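Local coordinates for putative cell adhesion protein (Bacteroides fragilis, PDB 4H40) that is a putative cell adhesion protein of the fimbrillin-like family, probably serving as a component of a bacterial pilus, at residues 79-82 and 87-90; 125-128 and 132-135; 143-146 and 150-153; 184-189 and 267-272; 227-232 and 288-293. All coordinates share one frame; numbering follows the deposited sequence.

Contact 1 (79-82 and 87-90); sequences RNAG and SLLY
Leu88 faces the turn of residues 79-82, where the hairpin of strands 74-79 and 88-94 opens into its loop. Arg79 and Leu88 form an antiparallel hydrogen-bonded pair: Arg79 N donates to Leu88 O at 3.1 Å, and Leu88 N returns a bond to Arg79 O at 2.8 Å. Along the Leu88 side chain, CB lies 3.5 Å from Arg79 O. CG of Leu88 comes next, against Gly82 N. At the end of the chain CD1 of Leu88 meets Gly82 N at 3.6 Å and lies almost as near the carbonyl carbon of Ala81, with Ala81 CB a little farther off, while CD2 of Leu88 is 4.0 Å from Gly82 CA. The inverse gamma turn centred on Asn80 brings Ala81 and Gly82 round to meet this leucine. Beside it, Tyr90 CE1 touches Arg79 CB at 3.6 Å, the two side chains crossing nearly at right angles. The guanidinium leads away, with NH1 in a salt bridge to Asp53. Among its neighbours the hairpin continues through the backbone pairing of Tyr90 with Leu77, while strand 56-62 borders strand 74-79.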
loop_
_atom_site.group_PDB
_atom_site.type_symbol
_atom_site.label_atom_id
_atom_site.label_comp_id
_atom_site.label_asym_id
_atom_site.label_seq_id
_atom_site.Cartn_x
_atom_site.Cartn_y
_atom_site.Cartn_z
ATOM N N ARG B 79 22.366 -20.721 26.103
ATOM C CA ARG B 79 22.341 -19.937 27.331
ATOM C C ARG B 79 23.397 -18.852 27.197
ATOM O O ARG B 79 24.593 -19.148 27.081
ATOM C CB ARG B 79 22.540 -20.772 28.622
ATOM C CG ARG B 79 21.399 -21.720 29.008
ATOM C CD ARG B 79 20.058 -21.061 29.305
ATOM N NE ARG B 79 18.998 -22.071 29.344
ATOM C CZ ARG B 79 17.696 -21.812 29.298
ATOM N NH1 ARG B 79 17.263 -20.560 29.204
ATOM N NH2 ARG B 79 16.815 -22.804 29.333
ATOM N N ASN B 80 22.938 -17.589 27.162
ATOM C CA ASN B 80 23.785 -16.403 27.049
ATOM C C ASN B 80 24.447 -16.133 28.406
ATOM O O ASN B 80 24.266 -15.073 29.015
ATOM C CB ASN B 80 22.974 -15.209 26.532
ATOM C CG ASN B 80 22.609 -15.295 25.068
ATOM O OD1 ASN B 80 23.011 -16.206 24.332
ATOM N ND2 ASN B 80 21.848 -14.330 24.605
ATOM N N ALA B 81 25.243 -17.127 28.851
ATOM C CA ALA B 81 25.925 -17.152 30.129
ATOM C C ALA B 81 27.442 -16.938 30.005
ATOM O O ALA B 81 28.109 -16.893 31.032
ATOM C CB ALA B 81 25.639 -18.474 30.821
ATOM N N GLY B 82 27.963 -16.748 28.786
ATOM C CA GLY B 82 29.390 -16.515 28.533
ATOM C C GLY B 82 29.918 -15.158 28.980
ATOM O O GLY B 82 29.159 -14.338 29.518
ATOM N N SER B 87 27.068 -16.242 24.163
ATOM C CA SER B 87 26.318 -17.492 24.087
ATOM C C SER B 87 27.197 -18.723 24.419
ATOM O O SER B 87 28.382 -18.768 24.048
ATOM C CB SER B 87 25.700 -17.659 22.703
ATOM O OG SER B 87 24.810 -16.598 22.405
ATOM N N LEU B 88 26.580 -19.718 25.126
ATOM C CA LEU B 88 27.158 -21.029 25.458
ATOM C C LEU B 88 26.198 -22.148 25.015
ATOM O O LEU B 88 24.983 -22.014 25.214
ATOM C CB LEU B 88 27.495 -21.146 26.952
ATOM C CG LEU B 88 28.466 -20.095 27.530
ATOM C CD1 LEU B 88 28.615 -20.266 29.005
ATOM C CD2 LEU B 88 29.835 -20.138 26.849
ATOM N N LEU B 89 26.733 -23.229 24.394
ATOM C CA LEU B 89 25.926 -24.341 23.840
ATOM C C LEU B 89 26.030 -25.620 24.683
ATOM O O LEU B 89 27.116 -26.203 24.830
ATOM C CB LEU B 89 26.330 -24.627 22.384
ATOM C CG LEU B 89 26.178 -23.456 21.403
ATOM C CD1 LEU B 89 26.941 -23.712 20.116
ATOM C CD2 LEU B 89 24.735 -23.194 21.083
ATOM N N TYR B 90 24.884 -26.049 25.244
ATOM C CA TYR B 90 24.811 -27.208 26.129
ATOM C C TYR B 90 24.120 -28.392 25.474
ATOM O O TYR B 90 22.958 -28.271 25.091
ATOM C CB TYR B 90 24.078 -26.851 27.429
ATOM C CG TYR B 90 24.739 -25.741 28.211
ATOM C CD1 TYR B 90 24.408 -24.410 27.983
ATOM C CD2 TYR B 90 25.687 -26.022 29.200
ATOM C CE1 TYR B 90 25.025 -23.380 28.695
ATOM C CE2 TYR B 90 26.311 -25.002 29.917
ATOM C CZ TYR B 90 25.970 -23.682 29.669
ATOM O OH TYR B 90 26.572 -22.679 30.390
#

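Contact 2 (125-128 and 132-135); sequences ALNS and VNIG
Val132 meets Ala125 and Leu126 at the closely packed side of a surface loop that joins strands 113-121 and 141-142 in this fimbrillin-like, transthyretin-clan fold. One methyl, Val132 CG1, makes both touches: a close one on Ala125 O at 3.4 Å, and a longer, methyl-to-methyl one on Leu126 CD2 at 4.3 Å. With chi1 at -72°, CG1 stands opposite the carbonyl carbon of Val132, from where it reaches the Ala125 carbonyl. Val132 is buried, and both Val132 and Leu126 also rest on Leu120 of strand 113-121, which places this part of the loop against the sheet.

The other side is looser and polar. Here the exposed Asn133 offers its side-chain oxygen to Asn127. Asn127 OD1 weakly accepts from Lys129 N and Phe131 N inside the chain reversal, so its amide has partners at both ends; the oxygen is turned to the turn backbone and the nitrogen to the other arm. The contact as a whole buries 218 Å², both sides summed. The two amide planes stand 60° apart. Asn127 ND2 donates to Asn133 OD1 at 3.2 Å, almost straight (176°) and within the donor's own amide plane, yet it arrives above the carbonyl plane of Asn133.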
loop_
_atom_site.group_PDB
_atom_site.type_symbol
_atom_site.label_atom_id
_atom_site.label_comp_id
_atom_site.label_asym_id
_atom_site.label_seq_id
_atom_site.Cartn_x
_atom_site.Cartn_y
_atom_site.Cartn_z
ATOM N N ALA B 125 13.619 -32.135 13.875
ATOM C CA ALA B 125 14.054 -33.427 13.349
ATOM C C ALA B 125 14.095 -33.424 11.814
ATOM O O ALA B 125 13.255 -32.793 11.161
ATOM C CB ALA B 125 13.134 -34.522 13.844
ATOM N N LEU B 126 15.086 -34.115 11.247
ATOM C CA LEU B 126 15.235 -34.212 9.800
ATOM C C LEU B 126 14.222 -35.190 9.246
ATOM O O LEU B 126 13.981 -36.236 9.853
ATOM C CB LEU B 126 16.655 -34.634 9.389
ATOM C CG LEU B 126 17.798 -33.738 9.840
ATOM C CD1 LEU B 126 19.103 -34.488 9.837
ATOM C CD2 LEU B 126 17.891 -32.489 9.008
ATOM N N ASN B 127 13.618 -34.852 8.100
ATOM C CA ASN B 127 12.654 -35.721 7.438
ATOM C C ASN B 127 13.394 -36.707 6.504
ATOM O O ASN B 127 14.632 -36.726 6.479
ATOM C CB ASN B 127 11.586 -34.892 6.699
ATOM C CG ASN B 127 12.072 -33.975 5.597
ATOM O OD1 ASN B 127 13.152 -34.135 5.022
ATOM N ND2 ASN B 127 11.246 -33.014 5.233
ATOM N N SER B 128 12.639 -37.544 5.764
ATOM C CA SER B 128 13.173 -38.563 4.845
ATOM C C SER B 128 14.089 -37.975 3.748
ATOM O O SER B 128 15.072 -38.611 3.367
ATOM C CB SER B 128 12.029 -39.331 4.190
ATOM O OG SER B 128 11.092 -38.457 3.579
ATOM N N VAL B 132 13.912 -30.418 6.883
ATOM C CA VAL B 132 12.963 -30.376 7.984
ATOM C C VAL B 132 11.578 -30.037 7.439
ATOM O O VAL B 132 11.458 -29.392 6.397
ATOM C CB VAL B 132 13.403 -29.375 9.098
ATOM C CG1 VAL B 132 14.600 -29.904 9.880
ATOM C CG2 VAL B 132 13.694 -27.991 8.539
ATOM N N ASN B 133 10.538 -30.474 8.157
ATOM C CA ASN B 133 9.151 -30.138 7.860
ATOM C C ASN B 133 8.892 -28.713 8.395
ATOM O O ASN B 133 9.096 -28.453 9.589
ATOM C CB ASN B 133 8.198 -31.171 8.504
ATOM C CG ASN B 133 8.269 -32.568 7.932
ATOM O OD1 ASN B 133 8.418 -32.773 6.727
ATOM N ND2 ASN B 133 8.119 -33.578 8.785
ATOM N N ILE B 134 8.512 -27.775 7.508
ATOM C CA ILE B 134 8.269 -26.390 7.928
ATOM C C ILE B 134 7.044 -25.845 7.217
ATOM O O ILE B 134 6.963 -25.917 5.987
ATOM C CB ILE B 134 9.522 -25.462 7.779
ATOM C CG1 ILE B 134 9.166 -23.990 8.002
ATOM C CG2 ILE B 134 10.262 -25.653 6.462
ATOM C CD1 ILE B 134 10.060 -23.281 8.879
ATOM N N GLY B 135 6.111 -25.314 8.010
ATOM C CA GLY B 135 4.874 -24.693 7.542
ATOM C C GLY B 135 4.841 -23.198 7.811
ATOM O O GLY B 135 5.885 -22.554 7.951
#

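Contact 3 (143-146 and 150-153); sequences TDDR and TAMT
The backbones of 143-146 and 150-153 are joined by one bond, Asp144 N to Thr150 O at 3.1 Å, and come closest at Asp145 and Ala151, whose CA atoms are 4.2 Å apart. The loop runs from strand 141-142 to strand 153-157, and its first arm contains an Asx turn: Asp144 OD1 accepts from Arg146 N, two residues on.

Side chains add to the closure. Thr150 OG1 donates to Asp144 O at 2.8 Å, with the hydroxyl set between the backbone N and carbonyl carbon of its own residue (chi1 64°); the same residue thus accepts from Asp144 through its carbonyl and gives back through its side chain. Thr143 sends CG2 across instead, to 3.8 Å from Met152 CB, while its OG1 is engaged with Ile119 N on strand 113-121. Met152 is selenomethionine, and its side chain lies on Tyr116 and Arg118 of that strand.

The carboxylate of Asp144 turns from the partner arm to Arg146, which grips it side-on. Arg146 NE meets OD1 of Asp144 at 2.7 Å in the guanidinium plane, and Arg146 NH2 binds OD2, each on a syn lone pair. The Asx bond takes the anti lone pair of OD1, so two donors hold that oxygen, and Gln180 holds OD2 as well; this would fix the rotation of the carboxylate. Asp145 is shared in a different way: OD2 forms a salt bridge with Arg118, whereas OD1 accepts from Met152 N at 3.2 Å, with an angle of 176° at the hydrogen and the donor nearly on the C-O axis.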
loop_
_atom_site.group_PDB
_atom_site.type_symbol
_atom_site.label_atom_id
_atom_site.label_comp_id
_atom_site.label_asym_id
_atom_site.label_seq_id
_atom_site.Cartn_x
_atom_site.Cartn_y
_atom_site.Cartn_z
ATOM N N THR B 143 21.596 -22.795 8.033
ATOM C CA THR B 143 22.708 -22.646 7.105
ATOM C C THR B 143 22.105 -22.211 5.762
ATOM O O THR B 143 21.095 -22.774 5.330
ATOM C CB THR B 143 23.436 -24.007 7.010
ATOM O OG1 THR B 143 23.935 -24.380 8.298
ATOM C CG2 THR B 143 24.556 -24.002 6.003
ATOM N N ASP B 144 22.683 -21.200 5.123
ATOM C CA ASP B 144 22.181 -20.725 3.840
ATOM C C ASP B 144 23.311 -20.628 2.855
ATOM O O ASP B 144 24.253 -19.863 3.074
ATOM C CB ASP B 144 21.483 -19.375 3.991
ATOM C CG ASP B 144 20.313 -19.183 3.062
ATOM O OD1 ASP B 144 20.517 -19.243 1.837
ATOM O OD2 ASP B 144 19.199 -18.945 3.560
ATOM N N ASP B 145 23.221 -21.394 1.757
ATOM C CA ASP B 145 24.267 -21.405 0.742
ATOM C C ASP B 145 24.154 -20.207 -0.211
ATOM O O ASP B 145 25.046 -19.995 -1.038
ATOM C CB ASP B 145 24.242 -22.730 -0.021
ATOM C CG ASP B 145 24.911 -23.906 0.689
ATOM O OD1 ASP B 145 25.544 -23.687 1.752
ATOM O OD2 ASP B 145 24.818 -25.051 0.164
ATOM N N ARG B 146 23.101 -19.388 -0.054
ATOM C CA ARG B 146 22.895 -18.206 -0.891
ATOM C C ARG B 146 23.910 -17.113 -0.558
ATOM O O ARG B 146 24.208 -16.298 -1.426
ATOM C CB ARG B 146 21.456 -17.668 -0.765
ATOM C CG ARG B 146 20.433 -18.507 -1.523
ATOM C CD ARG B 146 18.991 -18.120 -1.204
ATOM N NE ARG B 146 18.554 -18.619 0.106
ATOM C CZ ARG B 146 17.288 -18.719 0.504
ATOM N NH1 ARG B 146 16.298 -18.377 -0.312
ATOM N NH2 ARG B 146 17.004 -19.168 1.715
ATOM N N THR B 150 27.032 -17.257 5.668
ATOM C CA THR B 150 26.142 -18.276 6.225
ATOM C C THR B 150 26.262 -19.648 5.526
ATOM O O THR B 150 25.654 -20.628 5.981
ATOM C CB THR B 150 24.684 -17.774 6.157
ATOM O OG1 THR B 150 24.284 -17.615 4.793
ATOM C CG2 THR B 150 24.485 -16.482 6.892
ATOM N N ALA B 151 27.062 -19.727 4.446
ATOM C CA ALA B 151 27.293 -20.956 3.673
ATOM C C ALA B 151 27.913 -22.038 4.529
ATOM O O ALA B 151 28.647 -21.740 5.485
ATOM C CB ALA B 151 28.183 -20.666 2.479
HETATM N N MSE B 152 27.597 -23.298 4.180
HETATM C CA MSE B 152 28.055 -24.520 4.830
HETATM C C MSE B 152 29.575 -24.615 4.802
HETATM O O MSE B 152 30.206 -24.298 3.792
HETATM C CB MSE B 152 27.422 -25.740 4.141
HETATM C CG MSE B 152 27.945 -27.073 4.641
HETATM SE SE MSE B 152 27.157 -28.598 3.745
HETATM C CE MSE B 152 27.767 -28.251 1.938
ATOM N N THR B 153 30.155 -25.058 5.924
ATOM C CA THR B 153 31.596 -25.213 6.065
ATOM C C THR B 153 31.959 -26.647 6.384
ATOM O O THR B 153 31.127 -27.452 6.810
ATOM C CB THR B 153 32.156 -24.253 7.130
ATOM O OG1 THR B 153 31.347 -24.301 8.311
ATOM C CG2 THR B 153 32.250 -22.833 6.624
#

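Contact 4 (184-189 and 267-272); sequences MQFTVR and ISVLLN
Phe186 and Val188 carry the touch of strand segment 184-189 on Val269 and Leu271 of segment 267-272, across the buried interior between two layers of strands. No hydrogen bond joins the segments, and the closest CA atoms, those of Val188 and Leu271, are 9.4 Å apart; such spacing belongs to sheets packed face to face as the two layers of a beta-sandwich, consistent with the transthyretin clan, and not to neighbouring strands of one sheet.

At the start of the segment, Met184, a selenomethionine, points the same way but stays back, its side chain 4.8 Å from the other segment. Two residues on, the Phe186 ring and Val269 approach head-on from the two layers. CE1 of Phe186 lies 3.8 Å from Val269 CG1, and CZ of the ring is 4.1 Å from Val269 CG2, so both methyls of the valine find the far end of the ring. The CH-pi contact is off-centre: Val269 CG1 sits 4.3 Å from the centroid of the Phe186 ring and 28° off its normal. Next, Val188 CG2 meets Leu271 CD2 at 3.9 Å, the two branches overlapping as they pass, pointing oppositely.

Strand 177-190 is flanked by 251-257, antiparallel, and 296-305, parallel; strand 266-275 lies between 197-207 and 278-287 in the facing four-stranded sheet, whose Ile206 also touches Phe186.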
loop_
_atom_site.group_PDB
_atom_site.type_symbol
_atom_site.label_atom_id
_atom_site.label_comp_id
_atom_site.label_asym_id
_atom_site.label_seq_id
_atom_site.Cartn_x
_atom_site.Cartn_y
_atom_site.Cartn_z
HETATM N N MSE B 184 5.970 -11.516 9.008
HETATM C CA MSE B 184 4.956 -10.471 8.924
HETATM C C MSE B 184 4.745 -9.937 10.326
HETATM O O MSE B 184 4.735 -10.713 11.287
HETATM C CB MSE B 184 3.652 -10.953 8.291
HETATM C CG MSE B 184 3.814 -11.280 6.823
HETATM SE SE MSE B 184 2.165 -11.661 5.857
HETATM C CE MSE B 184 1.755 -9.868 5.297
ATOM N N GLN B 185 4.682 -8.608 10.464
ATOM C CA GLN B 185 4.445 -7.986 11.738
ATOM C C GLN B 185 3.380 -6.918 11.604
ATOM O O GLN B 185 3.398 -6.156 10.654
ATOM C CB GLN B 185 5.729 -7.406 12.288
ATOM C CG GLN B 185 5.550 -6.920 13.687
ATOM C CD GLN B 185 6.772 -6.253 14.167
ATOM O OE1 GLN B 185 7.634 -6.882 14.765
ATOM N NE2 GLN B 185 6.856 -4.964 13.935
ATOM N N PHE B 186 2.452 -6.875 12.562
ATOM C CA PHE B 186 1.364 -5.918 12.655
ATOM C C PHE B 186 1.437 -5.234 14.027
ATOM O O PHE B 186 1.449 -5.901 15.067
ATOM C CB PHE B 186 -0.000 -6.607 12.429
ATOM C CG PHE B 186 -0.024 -7.475 11.177
ATOM C CD1 PHE B 186 -0.320 -6.926 9.933
ATOM C CD2 PHE B 186 0.295 -8.816 11.238
ATOM C CE1 PHE B 186 -0.270 -7.701 8.782
ATOM C CE2 PHE B 186 0.348 -9.592 10.076
ATOM C CZ PHE B 186 0.083 -9.028 8.860
ATOM N N THR B 187 1.600 -3.897 14.004
ATOM C CA THR B 187 1.532 -3.035 15.163
ATOM C C THR B 187 0.171 -2.370 15.057
ATOM O O THR B 187 -0.107 -1.731 14.028
ATOM C CB THR B 187 2.710 -2.053 15.223
ATOM O OG1 THR B 187 3.944 -2.775 15.250
ATOM C CG2 THR B 187 2.632 -1.143 16.427
ATOM N N VAL B 188 -0.721 -2.625 16.045
ATOM C CA VAL B 188 -2.075 -2.026 16.081
ATOM C C VAL B 188 -2.097 -0.966 17.169
ATOM O O VAL B 188 -1.963 -1.298 18.350
ATOM C CB VAL B 188 -3.220 -3.045 16.279
ATOM C CG1 VAL B 188 -4.565 -2.357 16.170
ATOM C CG2 VAL B 188 -3.113 -4.216 15.303
ATOM N N ARG B 189 -2.235 0.303 16.778
ATOM C CA ARG B 189 -2.252 1.421 17.713
ATOM C C ARG B 189 -3.662 1.770 18.165
ATOM O O ARG B 189 -4.620 1.600 17.409
ATOM C CB ARG B 189 -1.620 2.640 17.069
ATOM C CG ARG B 189 -0.119 2.582 16.899
ATOM C CD ARG B 189 0.356 3.842 16.231
ATOM N NE ARG B 189 1.805 3.839 16.035
ATOM C CZ ARG B 189 2.440 4.518 15.080
ATOM N NH1 ARG B 189 1.756 5.259 14.210
ATOM N NH2 ARG B 189 3.761 4.448 14.976
ATOM N N ILE B 267 -3.576 -11.466 -0.568
ATOM C CA ILE B 267 -3.347 -12.000 0.768
ATOM C C ILE B 267 -4.294 -11.199 1.672
ATOM O O ILE B 267 -4.122 -9.983 1.763
ATOM C CB ILE B 267 -1.844 -11.926 1.214
ATOM C CG1 ILE B 267 -0.986 -12.948 0.435
ATOM C CG2 ILE B 267 -1.708 -12.158 2.737
ATOM C CD1 ILE B 267 0.497 -12.671 0.451
ATOM N N SER B 268 -5.322 -11.843 2.260
ATOM C CA SER B 268 -6.214 -11.164 3.195
ATOM C C SER B 268 -5.667 -11.329 4.618
ATOM O O SER B 268 -5.087 -12.364 4.968
ATOM C CB SER B 268 -7.649 -11.657 3.092
ATOM O OG SER B 268 -7.960 -12.699 3.996
ATOM N N VAL B 269 -5.816 -10.267 5.408
ATOM C CA VAL B 269 -5.401 -10.163 6.796
ATOM C C VAL B 269 -6.648 -9.750 7.605
ATOM O O VAL B 269 -7.127 -8.626 7.461
ATOM C CB VAL B 269 -4.208 -9.185 6.981
ATOM C CG1 VAL B 269 -3.872 -9.004 8.453
ATOM C CG2 VAL B 269 -2.978 -9.671 6.236
ATOM N N LEU B 270 -7.189 -10.681 8.419
ATOM C CA LEU B 270 -8.344 -10.390 9.266
ATOM C C LEU B 270 -7.920 -10.159 10.707
ATOM O O LEU B 270 -7.431 -11.075 11.349
ATOM C CB LEU B 270 -9.363 -11.525 9.237
ATOM C CG LEU B 270 -10.324 -11.626 8.103
ATOM C CD1 LEU B 270 -11.209 -12.822 8.331
ATOM C CD2 LEU B 270 -11.186 -10.401 8.010
ATOM N N LEU B 271 -8.171 -8.967 11.225
ATOM C CA LEU B 271 -7.838 -8.625 12.593
ATOM C C LEU B 271 -9.093 -8.682 13.422
ATOM O O LEU B 271 -10.037 -7.962 13.137
ATOM C CB LEU B 271 -7.193 -7.230 12.658
ATOM C CG LEU B 271 -5.909 -7.046 11.842
ATOM C CD1 LEU B 271 -6.219 -6.548 10.434
ATOM C CD2 LEU B 271 -4.982 -6.103 12.505
ATOM N N ASN B 272 -9.134 -9.595 14.403
ATOM C CA ASN B 272 -10.243 -9.778 15.335
ATOM C C ASN B 272 -9.823 -9.159 16.639
ATOM O O ASN B 272 -8.953 -9.701 17.337
ATOM C CB ASN B 272 -10.583 -11.248 15.479
ATOM C CG ASN B 272 -10.907 -11.902 14.168
ATOM O OD1 ASN B 272 -12.017 -11.809 13.680
ATOM N ND2 ASN B 272 -9.936 -12.554 13.567
#

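Contact 5 (227-232 and 288-293); sequences LPVKVG and GLYLTA
Val229 packs over one face of the Tyr290 ring, and apolar contact is the main kind of interaction here. Val229 CG1 stands 3.9 Å from the centroid of the Tyr290 ring, 25° off the ring normal and displaced toward the rim: a CH-pi contact over the face. The closest ring atom is Tyr290 CZ, 3.6 Å from Val229 CG1. The hydroxyl end is lined too, since Val229 CB comes within 3.6 Å of Tyr290 OH. The side chains cross at about a right angle, and with chi1 of -159° CG1 of Val229 extends opposite its backbone N to reach the ring.

Contact with the backbone adds one further touch: the same CG1 of Val229 lies 3.7 Å from Leu291 O. No hydrogen bond runs between the segments, and 144 Å² is buried in all, so the joint is a small one, resting mainly on one valine.

The polar pairing lies with a third strand. Strand 260-262 runs between the weakly bonded strand 230-231, parallel to it, and 289-291, antiparallel, forming a small mixed sheet; Lys230 pairs with Asp261, and Leu289 and Leu291 with Ala262 and Thr260. The contact joins Val229, leading into strand 230-231, to Tyr290 of strand 289-291, the two strands on either side of 260-262.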
loop_
_atom_site.group_PDB
_atom_site.type_symbol
_atom_site.label_atom_id
_atom_site.label_comp_id
_atom_site.label_asym_id
_atom_site.label_seq_id
_atom_site.Cartn_x
_atom_site.Cartn_y
_atom_site.Cartn_z
ATOM N N LEU B 227 13.933 -23.170 -0.002
ATOM C CA LEU B 227 12.473 -23.083 -0.183
ATOM C C LEU B 227 12.074 -22.234 -1.411
ATOM O O LEU B 227 12.524 -21.087 -1.536
ATOM C CB LEU B 227 11.762 -22.507 1.055
ATOM C CG LEU B 227 11.944 -23.189 2.385
ATOM C CD1 LEU B 227 11.123 -22.488 3.444
ATOM C CD2 LEU B 227 11.589 -24.655 2.313
ATOM N N PRO B 228 11.220 -22.771 -2.313
ATOM C CA PRO B 228 10.834 -21.988 -3.501
ATOM C C PRO B 228 9.836 -20.884 -3.181
ATOM O O PRO B 228 9.119 -20.970 -2.180
ATOM C CB PRO B 228 10.206 -23.037 -4.419
ATOM C CG PRO B 228 9.645 -24.052 -3.482
ATOM C CD PRO B 228 10.597 -24.113 -2.325
ATOM N N VAL B 229 9.768 -19.880 -4.073
ATOM C CA VAL B 229 8.840 -18.746 -3.989
ATOM C C VAL B 229 7.693 -18.991 -5.005
ATOM O O VAL B 229 7.618 -18.309 -6.040
ATOM C CB VAL B 229 9.519 -17.353 -4.191
ATOM C CG1 VAL B 229 8.658 -16.240 -3.593
ATOM C CG2 VAL B 229 10.935 -17.310 -3.613
ATOM N N LYS B 230 6.831 -20.003 -4.732
ATOM C CA LYS B 230 5.708 -20.321 -5.632
ATOM C C LYS B 230 4.382 -19.684 -5.117
ATOM O O LYS B 230 4.311 -19.204 -3.973
ATOM C CB LYS B 230 5.548 -21.838 -5.965
ATOM C CG LYS B 230 5.883 -22.866 -4.879
ATOM C CD LYS B 230 5.424 -24.270 -5.309
ATOM C CE LYS B 230 5.988 -25.402 -4.478
ATOM N NZ LYS B 230 5.399 -25.458 -3.108
ATOM N N VAL B 231 3.364 -19.634 -6.020
ATOM C CA VAL B 231 2.049 -19.016 -5.853
ATOM C C VAL B 231 1.283 -19.644 -4.656
ATOM O O VAL B 231 1.087 -20.865 -4.595
ATOM C CB VAL B 231 1.231 -19.055 -7.192
ATOM C CG1 VAL B 231 -0.174 -18.486 -7.014
ATOM C CG2 VAL B 231 1.949 -18.284 -8.299
ATOM N N GLY B 232 0.869 -18.778 -3.732
ATOM C CA GLY B 232 0.093 -19.156 -2.550
ATOM C C GLY B 232 -1.364 -19.443 -2.862
ATOM O O GLY B 232 -1.785 -19.192 -3.985
ATOM N N GLY B 288 -0.311 -7.888 -4.875
ATOM C CA GLY B 288 1.051 -7.642 -5.348
ATOM C C GLY B 288 2.144 -7.813 -4.316
ATOM O O GLY B 288 2.880 -6.859 -4.040
ATOM N N LEU B 289 2.255 -9.023 -3.735
ATOM C CA LEU B 289 3.231 -9.299 -2.685
ATOM C C LEU B 289 4.232 -10.426 -3.056
ATOM O O LEU B 289 3.804 -11.467 -3.557
ATOM C CB LEU B 289 2.489 -9.658 -1.382
ATOM C CG LEU B 289 2.200 -8.513 -0.387
ATOM C CD1 LEU B 289 1.357 -9.000 0.775
ATOM C CD2 LEU B 289 3.493 -7.920 0.182
ATOM N N TYR B 290 5.566 -10.189 -2.802
ATOM C CA TYR B 290 6.700 -11.106 -3.009
ATOM C C TYR B 290 7.444 -11.255 -1.681
ATOM O O TYR B 290 8.344 -10.463 -1.338
ATOM C CB TYR B 290 7.643 -10.640 -4.140
ATOM C CG TYR B 290 8.365 -11.777 -4.840
ATOM C CD1 TYR B 290 7.673 -12.676 -5.648
ATOM C CD2 TYR B 290 9.742 -11.949 -4.702
ATOM C CE1 TYR B 290 8.325 -13.733 -6.283
ATOM C CE2 TYR B 290 10.411 -12.992 -5.349
ATOM C CZ TYR B 290 9.699 -13.888 -6.135
ATOM O OH TYR B 290 10.342 -14.936 -6.775
ATOM N N LEU B 291 6.971 -12.223 -0.880
ATOM C CA LEU B 291 7.487 -12.510 0.462
ATOM C C LEU B 291 8.655 -13.467 0.317
ATOM O O LEU B 291 8.494 -14.556 -0.250
ATOM C CB LEU B 291 6.351 -13.089 1.336
ATOM C CG LEU B 291 4.984 -12.321 1.346
ATOM C CD1 LEU B 291 3.917 -13.054 2.184
ATOM C CD2 LEU B 291 5.134 -10.919 1.872
ATOM N N THR B 292 9.857 -13.016 0.696
ATOM C CA THR B 292 11.059 -13.849 0.570
ATOM C C THR B 292 11.709 -14.102 1.953
ATOM O O THR B 292 11.435 -13.386 2.922
ATOM C CB THR B 292 12.054 -13.238 -0.431
ATOM O OG1 THR B 292 12.391 -11.906 -0.048
ATOM C CG2 THR B 292 11.505 -13.179 -1.816
ATOM N N ALA B 293 12.577 -15.139 2.015
ATOM C CA ALA B 293 13.316 -15.595 3.184
ATOM C C ALA B 293 14.198 -14.511 3.730
ATOM O O ALA B 293 14.925 -13.895 2.967
ATOM C CB ALA B 293 14.166 -16.794 2.812
#

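Overall arrangement
Contacts 4 and 5 are directly linked: Ile267 CD1 lies 3.8 Å from Leu289 CD1 and 3.9 Å from Leu291 CD1, packings that set the small mixed sheet against the four-stranded sheet. The segments of these two contacts alternate along the chain. Contact 5 also touches contact 3, through Arg146 NH2 and Ala293 CB at 3.9 Å, and has contact 2 nearby, with nearest atoms about 4 Å apart. Contacts 2 and 3 close successive loops, their centres about 18 Å apart. Contact 1 stands remote at the surface, its centre about 35 Å from those of contacts 4 and 5, on the opposite side of the chain's centre.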